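Local coordinates for protein glutathione S-transferase (Ceriporiopsis subvermispora, PDB 6J3E) that probably transfers glutathione to electrophilic substrates, as a serine-type member of the glutathione S-transferase family, at residues A126-I130 with A174-I178; F182-A186 with G238-K242; I211-I216 with Q243-F247. All blocks are in the same frame, centred on the assembly; numbering follows the deposited sequence.

Interaction 1: A126-I130 with A174-I178; sequences ALAPI and AWEKI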
# COMPACT_ATOMS: atom_id res chain seq x y z
N ALA A 126 -9.58 -9.80 -1.98
CA ALA A 126 -11.00 -9.76 -1.63
C ALA A 126 -11.86 -10.16 -2.82
O ALA A 126 -12.88 -10.83 -2.65
CB ALA A 126 -11.38 -8.36 -1.14
N LEU A 127 -11.46 -9.78 -4.04
CA LEU A 127 -12.25 -10.14 -5.20
C LEU A 127 -12.22 -11.64 -5.47
O LEU A 127 -13.25 -12.21 -5.86
CB LEU A 127 -11.77 -9.40 -6.44
CG LEU A 127 -11.92 -7.89 -6.36
CD1 LEU A 127 -11.41 -7.26 -7.65
CD2 LEU A 127 -13.35 -7.56 -6.19
N ALA A 128 -11.08 -12.29 -5.22
CA ALA A 128 -10.82 -13.63 -5.75
C ALA A 128 -11.94 -14.64 -5.49
O ALA A 128 -12.35 -15.32 -6.45
CB ALA A 128 -9.48 -14.12 -5.19
N PRO A 129 -12.49 -14.78 -4.27
CA PRO A 129 -13.48 -15.85 -4.07
C PRO A 129 -14.74 -15.69 -4.91
O PRO A 129 -15.37 -16.71 -5.23
CB PRO A 129 -13.78 -15.78 -2.56
CG PRO A 129 -13.26 -14.55 -2.10
CD PRO A 129 -12.14 -14.13 -3.00
N ILE A 130 -15.10 -14.47 -5.29
CA ILE A 130 -16.25 -14.26 -6.16
C ILE A 130 -15.85 -14.22 -7.62
O ILE A 130 -16.55 -14.77 -8.48
CB ILE A 130 -16.98 -12.97 -5.74
CG1 ILE A 130 -17.80 -13.23 -4.46
CG2 ILE A 130 -17.84 -12.44 -6.90
CD1 ILE A 130 -18.17 -11.98 -3.71
N ALA A 174 -17.72 -12.29 1.70
CA ALA A 174 -16.80 -11.88 0.65
C ALA A 174 -17.13 -10.48 0.14
O ALA A 174 -16.23 -9.66 -0.09
CB ALA A 174 -16.85 -12.87 -0.51
N TRP A 175 -18.42 -10.19 -0.09
CA TRP A 175 -18.79 -8.86 -0.56
C TRP A 175 -18.41 -7.81 0.47
O TRP A 175 -17.86 -6.76 0.12
CB TRP A 175 -20.28 -8.78 -0.85
CG TRP A 175 -20.59 -9.21 -2.23
CD1 TRP A 175 -21.39 -10.26 -2.61
CD2 TRP A 175 -20.08 -8.63 -3.44
NE1 TRP A 175 -21.42 -10.35 -3.99
CE2 TRP A 175 -20.61 -9.38 -4.52
CE3 TRP A 175 -19.22 -7.56 -3.72
CZ2 TRP A 175 -20.33 -9.07 -5.85
CZ3 TRP A 175 -18.94 -7.27 -5.04
CH2 TRP A 175 -19.49 -8.02 -6.09
N GLU A 176 -18.66 -8.10 1.74
CA GLU A 176 -18.36 -7.15 2.79
C GLU A 176 -16.89 -6.79 2.78
O GLU A 176 -16.52 -5.61 2.88
CB GLU A 176 -18.78 -7.76 4.14
CG GLU A 176 -18.11 -7.16 5.34
CD GLU A 176 -18.60 -7.82 6.64
OE1 GLU A 176 -18.36 -9.03 6.84
OE2 GLU A 176 -19.23 -7.13 7.46
N LYS A 177 -16.03 -7.79 2.58
CA LYS A 177 -14.61 -7.55 2.49
C LYS A 177 -14.26 -6.77 1.24
O LYS A 177 -13.35 -5.91 1.26
CB LYS A 177 -13.86 -8.87 2.55
CG LYS A 177 -12.48 -8.76 3.15
CD LYS A 177 -11.87 -10.14 3.50
CE LYS A 177 -10.35 -10.06 3.75
NZ LYS A 177 -9.57 -10.26 2.49
N ILE A 178 -14.98 -7.01 0.14
CA ILE A 178 -14.70 -6.26 -1.08
C ILE A 178 -15.11 -4.81 -0.91
O ILE A 178 -14.38 -3.90 -1.33
CB ILE A 178 -15.42 -6.90 -2.28
CG1 ILE A 178 -14.85 -8.29 -2.59
CG2 ILE A 178 -15.31 -5.98 -3.52
CD1 ILE A 178 -15.80 -9.14 -3.44
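Ile130 points the end of its side chain at the indole of Trp175, the two side chains crossing at about a right angle. Its CD1 methyl stands over one ring face, 3.6 Å from the centroid of the five-membered ring and only 9° off the ring normal, a well-centred CH-pi contact. The CD1 methyl of Ile178 also lies above that face, offset toward the rim, so the Trp175 indole floors a small apolar cluster. Within that cluster Ile130 CD1 meets Ile178 CD1 at 3.7 Å and Ala174 CB at 3.6 Å. The indole leaves its own backbone on the side away from helix 126-130; with CG anti to the carbonyl carbon (chi1 -87°) it folds back beneath Ile130, and its NE1 is tied to Glu228 by a hydrogen bond that should limit rotation of the ring.

One turn on, Ile178 uses its other branch. Its CG2 receives Leu127 CD2 at 3.7 Å, again with side chains at roughly a right angle, and its CG1 rests on Ala126 CB at 3.8 Å. The same CG1 lies against Ala126 O, close to where helix 126-130 is kinked: Pro129 has no N-H to give, and Ile130 N turns instead to Leu127 O at 3.0 Å. The small side chains of Ala126 and Ala174 let the axes approach to 8.7 Å, broadly antiparallel at 147°.

Leu127 continues the packing onto Trp214 and Trp217 of helix 206-222, about 10 Å from the side chains of the glutathione-binding residues Asn23 and Lys26. With alanines at the closest approach, the contact joins helices 109-136 and 169-189 in the helical C-terminal domain of the glutathione S-transferase fold.

Interaction 2: F182-A186 with G238-K242; sequences FGQIA and GKWAK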
# COMPACT_ATOMS: atom_id res chain seq x y z
N PHE A 182 -12.68 -1.31 -1.21
CA PHE A 182 -12.86 -0.08 -1.97
C PHE A 182 -13.10 1.12 -1.06
O PHE A 182 -12.82 2.25 -1.46
CB PHE A 182 -13.99 -0.24 -2.97
CG PHE A 182 -13.60 -1.02 -4.17
CD1 PHE A 182 -13.65 -2.41 -4.14
CD2 PHE A 182 -13.14 -0.37 -5.32
CE1 PHE A 182 -13.26 -3.14 -5.24
CE2 PHE A 182 -12.76 -1.10 -6.43
CZ PHE A 182 -12.82 -2.48 -6.39
N GLY A 183 -13.60 0.91 0.16
CA GLY A 183 -13.79 2.01 1.08
C GLY A 183 -12.48 2.61 1.54
O GLY A 183 -12.42 3.81 1.84
N GLN A 184 -11.43 1.81 1.59
CA GLN A 184 -10.12 2.35 1.88
C GLN A 184 -9.61 3.16 0.70
O GLN A 184 -8.95 4.19 0.88
CB GLN A 184 -9.15 1.24 2.22
CG GLN A 184 -9.60 0.41 3.37
CD GLN A 184 -8.77 -0.84 3.46
OE1 GLN A 184 -9.23 -1.93 3.10
NE2 GLN A 184 -7.53 -0.69 3.91
N ILE A 185 -9.89 2.72 -0.53
CA ILE A 185 -9.44 3.52 -1.66
C ILE A 185 -10.14 4.87 -1.62
O ILE A 185 -9.50 5.92 -1.77
CB ILE A 185 -9.68 2.79 -2.99
CG1 ILE A 185 -9.00 1.42 -2.98
CG2 ILE A 185 -9.10 3.61 -4.15
CD1 ILE A 185 -8.92 0.81 -4.39
N ALA A 186 -11.45 4.86 -1.37
CA ALA A 186 -12.21 6.10 -1.31
C ALA A 186 -11.62 7.04 -0.26
O ALA A 186 -11.41 8.23 -0.53
CB ALA A 186 -13.68 5.82 -1.02
N GLY A 238 -21.33 6.44 -5.71
CA GLY A 238 -21.06 6.08 -7.08
C GLY A 238 -19.64 6.28 -7.55
O GLY A 238 -19.40 6.26 -8.77
N LYS A 239 -18.68 6.45 -6.63
CA LYS A 239 -17.33 6.86 -7.04
C LYS A 239 -16.75 5.95 -8.11
O LYS A 239 -16.09 6.42 -9.04
CB LYS A 239 -16.39 6.91 -5.83
CG LYS A 239 -14.95 7.30 -6.21
CD LYS A 239 -14.04 7.39 -4.99
CE LYS A 239 -14.40 8.58 -4.10
NZ LYS A 239 -14.20 9.90 -4.76
N TRP A 240 -16.99 4.65 -8.01
CA TRP A 240 -16.35 3.73 -8.94
C TRP A 240 -17.02 3.77 -10.30
O TRP A 240 -16.34 3.68 -11.33
CB TRP A 240 -16.34 2.33 -8.34
CG TRP A 240 -15.95 2.41 -6.90
CD1 TRP A 240 -16.69 2.01 -5.81
CD2 TRP A 240 -14.74 2.97 -6.38
NE1 TRP A 240 -15.99 2.26 -4.65
CE2 TRP A 240 -14.79 2.85 -4.97
CE3 TRP A 240 -13.59 3.53 -6.96
CZ2 TRP A 240 -13.75 3.29 -4.15
CZ3 TRP A 240 -12.56 3.97 -6.14
CH2 TRP A 240 -12.65 3.86 -4.75
N ALA A 241 -18.34 3.93 -10.32
CA ALA A 241 -19.05 4.12 -11.58
C ALA A 241 -18.51 5.34 -12.30
O ALA A 241 -18.28 5.30 -13.52
CB ALA A 241 -20.55 4.25 -11.33
N LYS A 242 -18.23 6.40 -11.55
CA LYS A 242 -17.75 7.64 -12.17
C LYS A 242 -16.38 7.46 -12.80
O LYS A 242 -16.13 7.95 -13.91
CB LYS A 242 -17.76 8.76 -11.13
CG LYS A 242 -19.15 8.98 -10.56
CD LYS A 242 -19.19 10.00 -9.44
CE LYS A 242 -20.61 10.12 -8.87
NZ LYS A 242 -20.65 10.90 -7.60
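Trp240 reaches across to Phe182 and drives its indole between the two helices; it buries more surface here than any other residue of the pair. Its CG is anti to the carbonyl carbon (chi1 -44°), which sends the indole toward helix 182-186. Phe182 meets it edge-on: the phenyl edge is directed at one indole face in a T-shaped (edge-to-face) pair, with planes at 66° and 4.9 Å from the Phe182 centroid to that of the indole five-membered ring. The touching atom is Phe182 CD2, 3.6 Å from Trp240 CE2 and above the middle of the indole. Phe182 CB adds to the grip, lying 3.6 Å from Trp240 NE1. On the opposite face the neighbouring Lys239 lays its CG toward the rim, so the indole is held between a phenyl edge and an aliphatic chain.

The far end of the indole meets the backbone of helix 182-186. Trp240 CZ2 abuts Phe182 O, the carbonyl that also accepts Ala186 N in a helical bond of 2.9 Å, while Ala186 N itself lies at the edge of the indole and in its plane. Ala186 sets its CB 4.0 Å from Trp240 CZ2; its short side chain leaves room for the six-membered ring to come this near the helix. Ile185 CG2 adds an oblique contact, 3.6 Å from Trp240 CH2.

Rotation of the indole is fixed from its polar side as well, since Trp240 NE1 donates to Asp236. The bent chain of Lys239 passes Ala186 on its way to a salt bridge with Asp195. With axes 11.2 Å apart and crossing at 77°, this is wide helix packing filled by a large aromatic wedge, joining helix 235-247 to helix 169-189 within the helical bundle of the C-terminal glutathione S-transferase domain.

Interaction 3: I211-I216 with Q243-F247; sequences IVGWVI and QLALF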
# COMPACT_ATOMS: atom_id res chain seq x y z
N ILE A 211 -7.21 0.93 -11.08
CA ILE A 211 -8.52 0.71 -10.48
C ILE A 211 -9.53 0.33 -11.56
O ILE A 211 -10.26 -0.65 -11.42
CB ILE A 211 -8.94 1.95 -9.67
CG1 ILE A 211 -7.90 2.21 -8.57
CG2 ILE A 211 -10.30 1.76 -9.07
CD1 ILE A 211 -8.11 3.48 -7.81
N VAL A 212 -9.56 1.08 -12.66
CA VAL A 212 -10.57 0.78 -13.67
C VAL A 212 -10.27 -0.55 -14.34
O VAL A 212 -11.18 -1.23 -14.83
CB VAL A 212 -10.69 1.94 -14.68
CG1 VAL A 212 -11.26 3.18 -14.00
CG2 VAL A 212 -9.33 2.23 -15.29
N GLY A 213 -9.00 -0.95 -14.37
CA GLY A 213 -8.68 -2.28 -14.85
C GLY A 213 -9.45 -3.35 -14.08
O GLY A 213 -10.13 -4.20 -14.67
N TRP A 214 -9.36 -3.31 -12.75
CA TRP A 214 -9.99 -4.36 -11.99
C TRP A 214 -11.50 -4.17 -11.93
O TRP A 214 -12.24 -5.15 -11.90
CB TRP A 214 -9.37 -4.44 -10.59
CG TRP A 214 -7.96 -4.96 -10.63
CD1 TRP A 214 -6.83 -4.25 -10.93
CD2 TRP A 214 -7.54 -6.31 -10.39
NE1 TRP A 214 -5.72 -5.08 -10.90
CE2 TRP A 214 -6.13 -6.35 -10.57
CE3 TRP A 214 -8.20 -7.49 -10.05
CZ2 TRP A 214 -5.38 -7.52 -10.42
CZ3 TRP A 214 -7.46 -8.66 -9.90
CH2 TRP A 214 -6.06 -8.66 -10.08
N VAL A 215 -11.97 -2.92 -11.95
CA VAL A 215 -13.41 -2.68 -11.86
C VAL A 215 -14.09 -3.11 -13.15
O VAL A 215 -15.17 -3.72 -13.11
CB VAL A 215 -13.70 -1.21 -11.51
CG1 VAL A 215 -15.19 -0.92 -11.62
CG2 VAL A 215 -13.25 -0.93 -10.11
N ILE A 216 -13.48 -2.84 -14.30
CA ILE A 216 -14.10 -3.24 -15.56
C ILE A 216 -14.16 -4.76 -15.66
O ILE A 216 -15.09 -5.31 -16.27
CB ILE A 216 -13.37 -2.60 -16.77
CG1 ILE A 216 -14.32 -2.52 -17.96
CG2 ILE A 216 -12.13 -3.39 -17.20
CD1 ILE A 216 -15.57 -1.76 -17.66
N GLN A 243 -15.47 6.74 -12.14
CA GLN A 243 -14.20 6.46 -12.78
C GLN A 243 -14.38 5.68 -14.06
O GLN A 243 -13.71 5.95 -15.06
CB GLN A 243 -13.28 5.71 -11.84
CG GLN A 243 -12.78 6.60 -10.76
CD GLN A 243 -12.05 5.84 -9.71
OE1 GLN A 243 -12.39 4.69 -9.43
NE2 GLN A 243 -11.07 6.47 -9.09
N LEU A 244 -15.28 4.69 -14.05
CA LEU A 244 -15.56 3.95 -15.28
C LEU A 244 -16.00 4.90 -16.38
O LEU A 244 -15.49 4.84 -17.51
CB LEU A 244 -16.63 2.89 -15.02
CG LEU A 244 -16.10 1.56 -14.49
CD1 LEU A 244 -17.12 0.45 -14.70
CD2 LEU A 244 -14.83 1.24 -15.22
N ALA A 245 -16.90 5.83 -16.06
CA ALA A 245 -17.39 6.76 -17.07
C ALA A 245 -16.27 7.63 -17.61
O ALA A 245 -16.16 7.85 -18.82
CB ALA A 245 -18.51 7.62 -16.49
N LEU A 246 -15.41 8.13 -16.71
CA LEU A 246 -14.30 8.97 -17.13
C LEU A 246 -13.41 8.29 -18.15
O LEU A 246 -12.81 8.96 -19.01
CB LEU A 246 -13.49 9.38 -15.91
CG LEU A 246 -14.05 10.52 -15.08
CD1 LEU A 246 -13.23 10.64 -13.80
CD2 LEU A 246 -14.00 11.82 -15.88
N PHE A 247 -13.29 6.97 -18.07
CA PHE A 247 -12.40 6.21 -18.93
C PHE A 247 -13.12 5.57 -20.10
O PHE A 247 -12.46 4.95 -20.95
CB PHE A 247 -11.68 5.12 -18.12
CG PHE A 247 -10.56 5.64 -17.28
CD1 PHE A 247 -10.80 6.06 -15.98
CD2 PHE A 247 -9.27 5.74 -17.80
CE1 PHE A 247 -9.76 6.57 -15.21
CE2 PHE A 247 -8.22 6.25 -17.03
CZ PHE A 247 -8.47 6.67 -15.73
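Val215 N bonds to Ile211 O at 2.9 Å, and Ile216 N to Val212 O at the same length; these helical bonds hold four side chains along the flank of helix 206-222 that meets helix 235-247. Val212 lies at the centre of that flank. Its CG2 stands over the middle of the Phe247 ring, 4.1 Å from the centroid and 10° off the ring normal, a CH-pi contact made with the side chains at about a right angle. The second branch, CG1, slips to 3.5 Å from Phe247 CD1 and also rests on Gln243 CB. Val212 takes chi1 -67°, which places CG2 between the backbone N and the carbonyl carbon, and in that setting both methyls reach the aromatic ring. At the ring's edge, in its plane, lies Gln243 O, the acceptor of Phe247 N. Were Phe247 an alanine, both Val212 methyls would probably lose the ring they pack on and a gap would open beside them.

Leu244 fills the next groove: its CD1 touches both Val215 CG1, at 3.9 Å, and Ile216 CD1, while its CD2 lies 3.9 Å from Ile216 CD1. Gln243 lends mostly its bulk, with OE1 against Ile211 CG2 at 3.6 Å, while its NE2 is hydrogen-bonded to Leu197 O in the loop between helices 169-189 and 206-222. The touching residues are all buried and the surface between the helices is mostly apolar, the axes crossing at 104°. Val212 also touches Tyr29 of helix 22-34, and the side chain of Val212 is about 7 Å from that of the glutathione-binding Lys26. A buried helix packed by its neighbours and backing the N-terminal domain is a hallmark of the C-terminal half of the glutathione S-transferase fold, a role filled here by helix 206-222.

From the N terminus, the thioredoxin-like domain comes first and all three contacts follow in the helical domain. Interaction 1 closes a loop of 43 residues between helices 109-136 and 169-189. Interaction 2 then begins farther along that second helix and spans 51 residues to helix 235-247. Interaction 3, closing a loop of 26 residues, starts inside this span and ends beyond it, so the two cross rather than nest. They also touch directly: Phe182 packs on Val215, while Ile185 and Trp240 pack on Ile211. A further touch, Leu127 on Trp214, joins interaction 1 to interaction 3. Together they tie helices 109-136, 169-189, 206-222 and 235-247 into one bundle.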